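Local coordinates for protein Non-sulfated chondroitin lyase E66 (Autographa californica nucleopolyhedrovirus, PDB 3VSN) that cleaves non-sulfated chondroitin as a polysaccharide lyase of the occlusion-derived virus envelope and is essential for oral infectivity of the virus, at residues S118-P123 with G173-T178; A135-F140 with W185-G190. All blocks are in the same frame, centred on the assembly; numbering follows the deposited sequence.

Interaction 1: S118-P123 with G173-T178; sequences SKLPDP and GLYLPT
The phenol ring of Tyr175 meets Pro121 at its edge, where the carbonyl oxygen of the proline lies near the ring plane, while Leu120 CD2 comes in obliquely, 4.0 Å from Tyr175 CZ. Pro124, Pro125 and Met183 also pack against the tyrosine side chain. The hydroxyl is the polar point of the contact: Tyr175 OH donates to Pro121 O at 2.8 Å, in the carbonyl plane and on a lone pair, with a C=O...OH angle of 125°. The same hydroxyl lies against the pyrrolidine ring, Pro121 CD being 3.2 Å from Tyr175 OH, and the two side chains cross at about a right angle. Tyr175 reaches this place because its CG stands anti to its own carbonyl carbon (chi1 -80°), which sends the ring from the end of helix 161-175 across to the loop that follows helix 103-119. Beside it, the methyl Leu174 CD1 rests against the carboxylate of Asp122, 3.4 Å from OD2. That carboxylate has its polar partner elsewhere, since Asp122 OD1 is hydrogen-bonded to Tyr170 OH, further back on helix 161-175. Leu120 also packs on Trp171 and Met144. The contact thus joins the loop after helix 103-119 to the C-terminal end of helix 161-175, in the alpha/alpha toroid and away from the catalytic residues. Beside the apolar packing of Leu120, the tyrosine hydroxyl gives Pro121 O a donor directed at a lone pair, which fixes where the end of the tyrosine sits against the loop.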
ATOM      1  N   SER A 118      39.737  -6.182   5.341  1.00 26.13           N
ATOM      2  CA  SER A 118      40.967  -6.476   4.602  1.00 27.34           C
ATOM      3  C   SER A 118      40.820  -6.261   3.091  1.00 27.79           C
ATOM      4  O   SER A 118      41.821  -6.182   2.379  1.00 28.20           O
ATOM      5  CB  SER A 118      41.445  -7.904   4.890  1.00 27.67           C
ATOM      6  OG  SER A 118      40.679  -8.859   4.174  1.00 28.30           O
ATOM      7  N   LYS A 119      39.581  -6.171   2.607  1.00 27.78           N
ATOM      8  CA  LYS A 119      39.325  -5.965   1.180  1.00 28.08           C
ATOM      9  C   LYS A 119      39.112  -4.496   0.814  1.00 28.09           C
ATOM     10  O   LYS A 119      39.252  -4.120  -0.352  1.00 28.46           O
ATOM     11  CB  LYS A 119      38.124  -6.794   0.706  1.00 28.66           C
ATOM     12  CG  LYS A 119      38.275  -8.302   0.852  1.00 29.72           C
ATOM     13  CD  LYS A 119      39.376  -8.868  -0.034  1.00 29.95           C
ATOM     14  CE  LYS A 119      39.533 -10.362   0.197  1.00 30.68           C
ATOM     15  NZ  LYS A 119      40.763 -10.907  -0.439  1.00 31.65           N
ATOM     16  N   LEU A 120      38.774  -3.673   1.807  1.00 27.50           N
ATOM     17  CA  LEU A 120      38.447  -2.266   1.572  1.00 27.81           C
ATOM     18  C   LEU A 120      39.688  -1.412   1.294  1.00 28.40           C
ATOM     19  O   LEU A 120      40.648  -1.447   2.068  1.00 28.63           O
ATOM     20  CB  LEU A 120      37.652  -1.680   2.750  1.00 26.90           C
ATOM     21  CG  LEU A 120      36.220  -2.171   2.994  1.00 26.67           C
ATOM     22  CD1 LEU A 120      35.687  -1.608   4.305  1.00 26.49           C
ATOM     23  CD2 LEU A 120      35.294  -1.801   1.843  1.00 26.34           C
ATOM     24  N   PRO A 121      39.673  -0.653   0.179  1.00 28.66           N
ATOM     25  CA  PRO A 121      40.743   0.293  -0.139  1.00 28.76           C
ATOM     26  C   PRO A 121      40.893   1.396   0.903  1.00 29.00           C
ATOM     27  O   PRO A 121      39.897   1.894   1.443  1.00 28.37           O
ATOM     28  CB  PRO A 121      40.294   0.897  -1.471  1.00 29.04           C
ATOM     29  CG  PRO A 121      39.457  -0.163  -2.095  1.00 29.12           C
ATOM     30  CD  PRO A 121      38.737  -0.816  -0.950  1.00 28.85           C
ATOM     31  N   ASP A 122      42.144   1.756   1.175  1.00 28.78           N
ATOM     32  CA  ASP A 122      42.488   2.839   2.079  1.00 29.28           C
ATOM     33  C   ASP A 122      43.610   3.628   1.399  1.00 29.64           C
ATOM     34  O   ASP A 122      44.704   3.096   1.211  1.00 29.58           O
ATOM     35  CB  ASP A 122      42.948   2.268   3.426  1.00 29.04           C
ATOM     36  CG  ASP A 122      43.077   3.324   4.516  1.00 28.92           C
ATOM     37  OD1 ASP A 122      43.262   2.928   5.683  1.00 29.15           O
ATOM     38  OD2 ASP A 122      42.996   4.537   4.233  1.00 29.49           O
ATOM     39  N   PRO A 123      43.343   4.894   1.012  1.00 30.20           N
ATOM     40  CA  PRO A 123      42.118   5.673   1.238  1.00 30.04           C
ATOM     41  C   PRO A 123      40.930   5.185   0.393  1.00 29.99           C
ATOM     42  O   PRO A 123      41.138   4.504  -0.615  1.00 29.66           O
ATOM     43  CB  PRO A 123      42.530   7.087   0.818  1.00 30.14           C
ATOM     44  CG  PRO A 123      43.565   6.871  -0.231  1.00 30.29           C
ATOM     45  CD  PRO A 123      44.315   5.632   0.180  1.00 30.42           C
ATOM     46  N   GLY A 173      34.678   5.932   9.539  1.00 20.92           N
ATOM     47  CA  GLY A 173      35.349   7.231   9.479  1.00 21.47           C
ATOM     48  C   GLY A 173      35.809   7.548   8.067  1.00 21.53           C
ATOM     49  O   GLY A 173      35.745   8.696   7.628  1.00 21.91           O
ATOM     50  N   LEU A 174      36.252   6.517   7.352  1.00 21.73           N
ATOM     51  CA  LEU A 174      36.668   6.658   5.962  1.00 21.95           C
ATOM     52  C   LEU A 174      35.498   6.626   4.977  1.00 22.36           C
ATOM     53  O   LEU A 174      35.395   7.498   4.115  1.00 22.32           O
ATOM     54  CB  LEU A 174      37.690   5.580   5.585  1.00 22.11           C
ATOM     55  CG  LEU A 174      39.106   5.649   6.169  1.00 22.27           C
ATOM     56  CD1 LEU A 174      39.912   4.471   5.650  1.00 22.33           C
ATOM     57  CD2 LEU A 174      39.808   6.959   5.834  1.00 22.64           C
ATOM     58  N   TYR A 175      34.625   5.625   5.108  1.00 22.16           N
ATOM     59  CA  TYR A 175      33.583   5.368   4.106  1.00 22.49           C
ATOM     60  C   TYR A 175      32.271   6.117   4.326  1.00 22.31           C
ATOM     61  O   TYR A 175      31.478   6.277   3.395  1.00 22.50           O
ATOM     62  CB  TYR A 175      33.343   3.864   3.952  1.00 22.62           C
ATOM     63  CG  TYR A 175      34.380   3.218   3.070  1.00 23.31           C
ATOM     64  CD1 TYR A 175      35.633   2.866   3.579  1.00 23.29           C
ATOM     65  CD2 TYR A 175      34.126   2.985   1.720  1.00 23.52           C
ATOM     66  CE1 TYR A 175      36.595   2.290   2.771  1.00 23.64           C
ATOM     67  CE2 TYR A 175      35.083   2.403   0.901  1.00 23.87           C
ATOM     68  CZ  TYR A 175      36.314   2.059   1.434  1.00 23.91           C
ATOM     69  OH  TYR A 175      37.269   1.488   0.629  1.00 24.33           O
ATOM     70  N   LEU A 176      32.057   6.576   5.553  1.00 22.24           N
ATOM     71  CA  LEU A 176      30.880   7.361   5.901  1.00 22.18           C
ATOM     72  C   LEU A 176      31.319   8.534   6.790  1.00 22.37           C
ATOM     73  O   LEU A 176      30.950   8.600   7.968  1.00 22.07           O
ATOM     74  CB  LEU A 176      29.853   6.461   6.603  1.00 22.14           C
ATOM     75  CG  LEU A 176      28.394   6.887   6.775  1.00 22.09           C
ATOM     76  CD1 LEU A 176      27.750   7.215   5.435  1.00 22.07           C
ATOM     77  CD2 LEU A 176      27.614   5.786   7.484  1.00 21.75           C
ATOM     78  N   PRO A 177      32.131   9.460   6.229  1.00 22.97           N
ATOM     79  CA  PRO A 177      32.741  10.537   7.028  1.00 23.04           C
ATOM     80  C   PRO A 177      31.732  11.528   7.614  1.00 23.45           C
ATOM     81  O   PRO A 177      32.001  12.134   8.654  1.00 23.59           O
ATOM     82  CB  PRO A 177      33.674  11.233   6.031  1.00 23.28           C
ATOM     83  CG  PRO A 177      33.119  10.911   4.688  1.00 23.14           C
ATOM     84  CD  PRO A 177      32.534   9.538   4.811  1.00 22.84           C
ATOM     85  N   THR A 178      30.599  11.704   6.935  1.00 23.04           N
ATOM     86  CA  THR A 178      29.457  12.430   7.491  1.00 22.95           C
ATOM     87  C   THR A 178      28.203  11.573   7.306  1.00 22.25           C
ATOM     88  O   THR A 178      28.259  10.512   6.688  1.00 21.55           O
ATOM     89  CB  THR A 178      29.229  13.804   6.820  1.00 23.54           C
ATOM     90  OG1 THR A 178      28.632  13.617   5.532  1.00 24.08           O
ATOM     91  CG2 THR A 178      30.533  14.597   6.685  1.00 23.67           C
TER

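Interaction 2: A135-F140 with W185-G190; sequences ADWYHF and WHRTAG
Cation-pi stacking dominates the meeting of Trp137 with Arg187. The guanidinium lies flat on the indole, the planes only 14° apart, with Arg187 CZ 3.4 Å from the centroid of the six-membered ring and nearly on its normal. Arg187 NH2 reaches farthest across the ring system and sits 3.1 Å from Trp137 CD2, over the bond shared by the two rings, whereas NE lies above the CZ3-CH2 side. The arginine chain is bent at chi2 (-63°) and then extended, which brings the guanidinium back alongside Trp185: the face opposite the stack has Trp185 CB near its rim, so the group lies between the Trp137 indole and the Trp185 CB methylene.

Aromatic and apolar contact forms the second part. Trp185 CZ3 touches Trp137 CB at 3.7 Å, and the two indoles meet obliquely, the five-membered ring of Trp137 and the six-membered ring of Trp185 having centroids 5.1 Å apart and planes at 44°. Met183 also packs on Trp137, and Met195 on Arg187.

No hydrogen bond crosses between the segments. Trp137 NE1 and Arg187 NH2 are both donors, and their closeness follows from the stacking.

The contact joins the loop leading into helix 138-154 to strand 185-186 and the loop between it and helix 189-205. Trp137 also touches Asn191, identified as a proton acceptor in the lyase reaction, which puts it next to the catalytic centre, probably in the wall of the active site. The stack limits rotation of both the guanidinium and the indole, and the positive charge would probably polarise the ring.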
ATOM      1  N   ALA A 135      29.847   2.333 -10.959  1.00 46.25           N
ATOM      2  CA  ALA A 135      28.577   2.922 -10.530  1.00 44.73           C
ATOM      3  C   ALA A 135      27.799   2.064  -9.524  1.00 43.14           C
ATOM      4  O   ALA A 135      26.723   2.463  -9.070  1.00 44.31           O
ATOM      5  CB  ALA A 135      27.714   3.244 -11.743  1.00 45.33           C
ATOM      6  N   ASP A 136      28.339   0.896  -9.174  1.00 40.87           N
ATOM      7  CA  ASP A 136      27.692  -0.007  -8.213  1.00 38.34           C
ATOM      8  C   ASP A 136      28.105   0.299  -6.765  1.00 35.20           C
ATOM      9  O   ASP A 136      28.622  -0.562  -6.046  1.00 35.08           O
ATOM     10  CB  ASP A 136      27.965  -1.472  -8.579  1.00 39.58           C
ATOM     11  CG  ASP A 136      27.214  -1.917  -9.828  1.00 41.16           C
ATOM     12  OD1 ASP A 136      26.567  -1.072 -10.484  1.00 41.98           O
ATOM     13  OD2 ASP A 136      27.271  -3.122 -10.155  1.00 42.46           O
ATOM     14  N   TRP A 137      27.850   1.535  -6.353  1.00 31.77           N
ATOM     15  CA  TRP A 137      28.271   2.048  -5.052  1.00 29.49           C
ATOM     16  C   TRP A 137      27.360   1.643  -3.920  1.00 27.84           C
ATOM     17  O   TRP A 137      27.754   1.717  -2.752  1.00 26.73           O
ATOM     18  CB  TRP A 137      28.357   3.569  -5.117  1.00 29.32           C
ATOM     19  CG  TRP A 137      27.029   4.206  -5.458  1.00 29.82           C
ATOM     20  CD1 TRP A 137      26.555   4.569  -6.718  1.00 30.27           C
ATOM     21  CD2 TRP A 137      25.938   4.536  -4.531  1.00 29.46           C
ATOM     22  NE1 TRP A 137      25.292   5.102  -6.633  1.00 30.19           N
ATOM     23  CE2 TRP A 137      24.861   5.109  -5.351  1.00 30.04           C
ATOM     24  CE3 TRP A 137      25.757   4.434  -3.157  1.00 29.43           C
ATOM     25  CZ2 TRP A 137      23.669   5.549  -4.794  1.00 29.77           C
ATOM     26  CZ3 TRP A 137      24.548   4.873  -2.608  1.00 29.65           C
ATOM     27  CH2 TRP A 137      23.531   5.419  -3.408  1.00 29.56           C
ATOM     28  N   TYR A 138      26.139   1.220  -4.258  1.00 26.16           N
ATOM     29  CA  TYR A 138      25.047   1.032  -3.286  1.00 24.78           C
ATOM     30  C   TYR A 138      25.429   0.279  -2.013  1.00 23.71           C
ATOM     31  O   TYR A 138      25.290   0.809  -0.909  1.00 23.55           O
ATOM     32  CB  TYR A 138      23.832   0.363  -3.947  1.00 24.38           C
ATOM     33  CG  TYR A 138      22.568   0.388  -3.101  1.00 24.47           C
ATOM     34  CD1 TYR A 138      21.770   1.531  -3.042  1.00 24.44           C
ATOM     35  CD2 TYR A 138      22.168  -0.733  -2.368  1.00 24.41           C
ATOM     36  CE1 TYR A 138      20.612   1.562  -2.280  1.00 24.39           C
ATOM     37  CE2 TYR A 138      21.008  -0.712  -1.600  1.00 24.44           C
ATOM     38  CZ  TYR A 138      20.235   0.439  -1.560  1.00 24.65           C
ATOM     39  OH  TYR A 138      19.083   0.478  -0.805  1.00 24.64           O
ATOM     40  N   HIS A 139      25.904  -0.951  -2.169  1.00 23.05           N
ATOM     41  CA  HIS A 139      26.168  -1.820  -1.025  1.00 22.96           C
ATOM     42  C   HIS A 139      27.324  -1.388  -0.163  1.00 22.60           C
ATOM     43  O   HIS A 139      27.431  -1.806   0.990  1.00 22.48           O
ATOM     44  CB  HIS A 139      26.302  -3.268  -1.474  1.00 22.97           C
ATOM     45  CG  HIS A 139      24.990  -3.888  -1.887  1.00 23.46           C
ATOM     46  ND1 HIS A 139      24.760  -4.343  -3.130  1.00 23.59           N
ATOM     47  CD2 HIS A 139      23.816  -4.098  -1.167  1.00 23.34           C
ATOM     48  CE1 HIS A 139      23.507  -4.831  -3.202  1.00 23.71           C
ATOM     49  NE2 HIS A 139      22.930  -4.677  -1.999  1.00 23.78           N
ATOM     50  N   PHE A 140      28.181  -0.523  -0.700  1.00 22.07           N
ATOM     51  CA  PHE A 140      29.297   0.024   0.069  1.00 21.85           C
ATOM     52  C   PHE A 140      28.859   1.166   0.986  1.00 21.34           C
ATOM     53  O   PHE A 140      29.353   1.293   2.108  1.00 21.02           O
ATOM     54  CB  PHE A 140      30.429   0.473  -0.864  1.00 22.42           C
ATOM     55  CG  PHE A 140      30.972  -0.631  -1.726  1.00 22.89           C
ATOM     56  CD1 PHE A 140      31.849  -1.575  -1.199  1.00 23.38           C
ATOM     57  CD2 PHE A 140      30.594  -0.741  -3.060  1.00 23.03           C
ATOM     58  CE1 PHE A 140      32.344  -2.606  -1.989  1.00 23.68           C
ATOM     59  CE2 PHE A 140      31.086  -1.765  -3.856  1.00 23.38           C
ATOM     60  CZ  PHE A 140      31.961  -2.698  -3.320  1.00 23.48           C
ATOM     61  N   TRP A 185      30.573  11.233  -2.797  1.00 28.85           N
ATOM     62  CA  TRP A 185      29.220  11.605  -3.209  1.00 28.37           C
ATOM     63  C   TRP A 185      28.390  12.124  -2.073  1.00 28.18           C
ATOM     64  O   TRP A 185      28.433  11.589  -0.963  1.00 28.26           O
ATOM     65  CB  TRP A 185      28.492  10.412  -3.806  1.00 28.58           C
ATOM     66  CG  TRP A 185      28.874  10.030  -5.215  1.00 29.04           C
ATOM     67  CD1 TRP A 185      28.699  10.774  -6.381  1.00 29.31           C
ATOM     68  CD2 TRP A 185      29.456   8.756  -5.659  1.00 29.19           C
ATOM     69  NE1 TRP A 185      29.143  10.076  -7.478  1.00 29.63           N
ATOM     70  CE2 TRP A 185      29.604   8.858  -7.116  1.00 29.43           C
ATOM     71  CE3 TRP A 185      29.863   7.588  -5.017  1.00 29.22           C
ATOM     72  CZ2 TRP A 185      30.136   7.825  -7.874  1.00 29.66           C
ATOM     73  CZ3 TRP A 185      30.399   6.553  -5.793  1.00 29.43           C
ATOM     74  CH2 TRP A 185      30.529   6.670  -7.187  1.00 29.89           C
ATOM     75  N   HIS A 186      27.608  13.165  -2.350  1.00 27.21           N
ATOM     76  CA  HIS A 186      26.592  13.636  -1.416  1.00 26.55           C
ATOM     77  C   HIS A 186      25.327  12.857  -1.649  1.00 25.83           C
ATOM     78  O   HIS A 186      24.964  12.583  -2.793  1.00 25.58           O
ATOM     79  CB  HIS A 186      26.357  15.130  -1.600  1.00 27.29           C
ATOM     80  CG  HIS A 186      25.208  15.675  -0.786  1.00 27.73           C
ATOM     81  ND1 HIS A 186      25.305  15.913   0.536  1.00 27.95           N
ATOM     82  CD2 HIS A 186      23.915  16.029  -1.156  1.00 27.70           C
ATOM     83  CE1 HIS A 186      24.135  16.394   0.989  1.00 27.85           C
ATOM     84  NE2 HIS A 186      23.284  16.464  -0.047  1.00 28.33           N
ATOM     85  N   ARG A 187      24.650  12.477  -0.569  1.00 24.75           N
ATOM     86  CA  ARG A 187      23.439  11.663  -0.681  1.00 24.25           C
ATOM     87  C   ARG A 187      22.227  12.331  -0.036  1.00 23.96           C
ATOM     88  O   ARG A 187      22.368  13.164   0.864  1.00 24.09           O
ATOM     89  CB  ARG A 187      23.666  10.265  -0.093  1.00 24.25           C
ATOM     90  CG  ARG A 187      24.786   9.463  -0.750  1.00 24.25           C
ATOM     91  CD  ARG A 187      24.495   9.161  -2.215  1.00 24.81           C
ATOM     92  NE  ARG A 187      25.568   8.390  -2.844  1.00 25.01           N
ATOM     93  CZ  ARG A 187      25.724   8.253  -4.158  1.00 25.88           C
ATOM     94  NH1 ARG A 187      24.880   8.840  -5.001  1.00 25.86           N
ATOM     95  NH2 ARG A 187      26.728   7.533  -4.636  1.00 25.88           N
ATOM     96  N   THR A 188      21.039  11.958  -0.513  1.00 23.35           N
ATOM     97  CA  THR A 188      19.777  12.543  -0.058  1.00 22.77           C
ATOM     98  C   THR A 188      18.714  11.459   0.111  1.00 21.87           C
ATOM     99  O   THR A 188      18.980  10.278  -0.124  1.00 21.55           O
ATOM    100  CB  THR A 188      19.218  13.559  -1.082  1.00 23.04           C
ATOM    101  OG1 THR A 188      19.003  12.900  -2.337  1.00 23.28           O
ATOM    102  CG2 THR A 188      20.165  14.747  -1.275  1.00 23.41           C
ATOM    103  N   ALA A 189      17.515  11.883   0.519  1.00 21.30           N
ATOM    104  CA  ALA A 189      16.307  11.049   0.496  1.00 20.81           C
ATOM    105  C   ALA A 189      16.486   9.685   1.174  1.00 20.21           C
ATOM    106  O   ALA A 189      17.001   9.616   2.291  1.00 19.76           O
ATOM    107  CB  ALA A 189      15.792  10.902  -0.936  1.00 20.49           C
ATOM    108  N   GLY A 190      16.063   8.616   0.497  1.00 19.97           N
ATOM    109  CA  GLY A 190      16.101   7.255   1.048  1.00 20.17           C
ATOM    110  C   GLY A 190      17.493   6.786   1.435  1.00 20.18           C
ATOM    111  O   GLY A 190      17.681   6.168   2.489  1.00 19.80           O
TER

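Both contacts belong to the helical toroid, and their segments alternate along the chain in the order 118-123, 135-140, 173-178, 185-190. Helices 103-119, 138-154 and 161-175 follow one another, and Met183 touches Tyr175 of interaction 1 as well as Trp137 of interaction 2. The two lie about 14 Å apart between centres, with no atoms touching. Interaction 1 is partly buried, lies away from the annotated sites, and combines apolar packing with one directed hydrogen bond. Interaction 2 is a surface contact without a hydrogen bond between its segments and relies on a charge laid over an aromatic face; it alone adjoins an annotated catalytic residue, through Trp137 and Asn191.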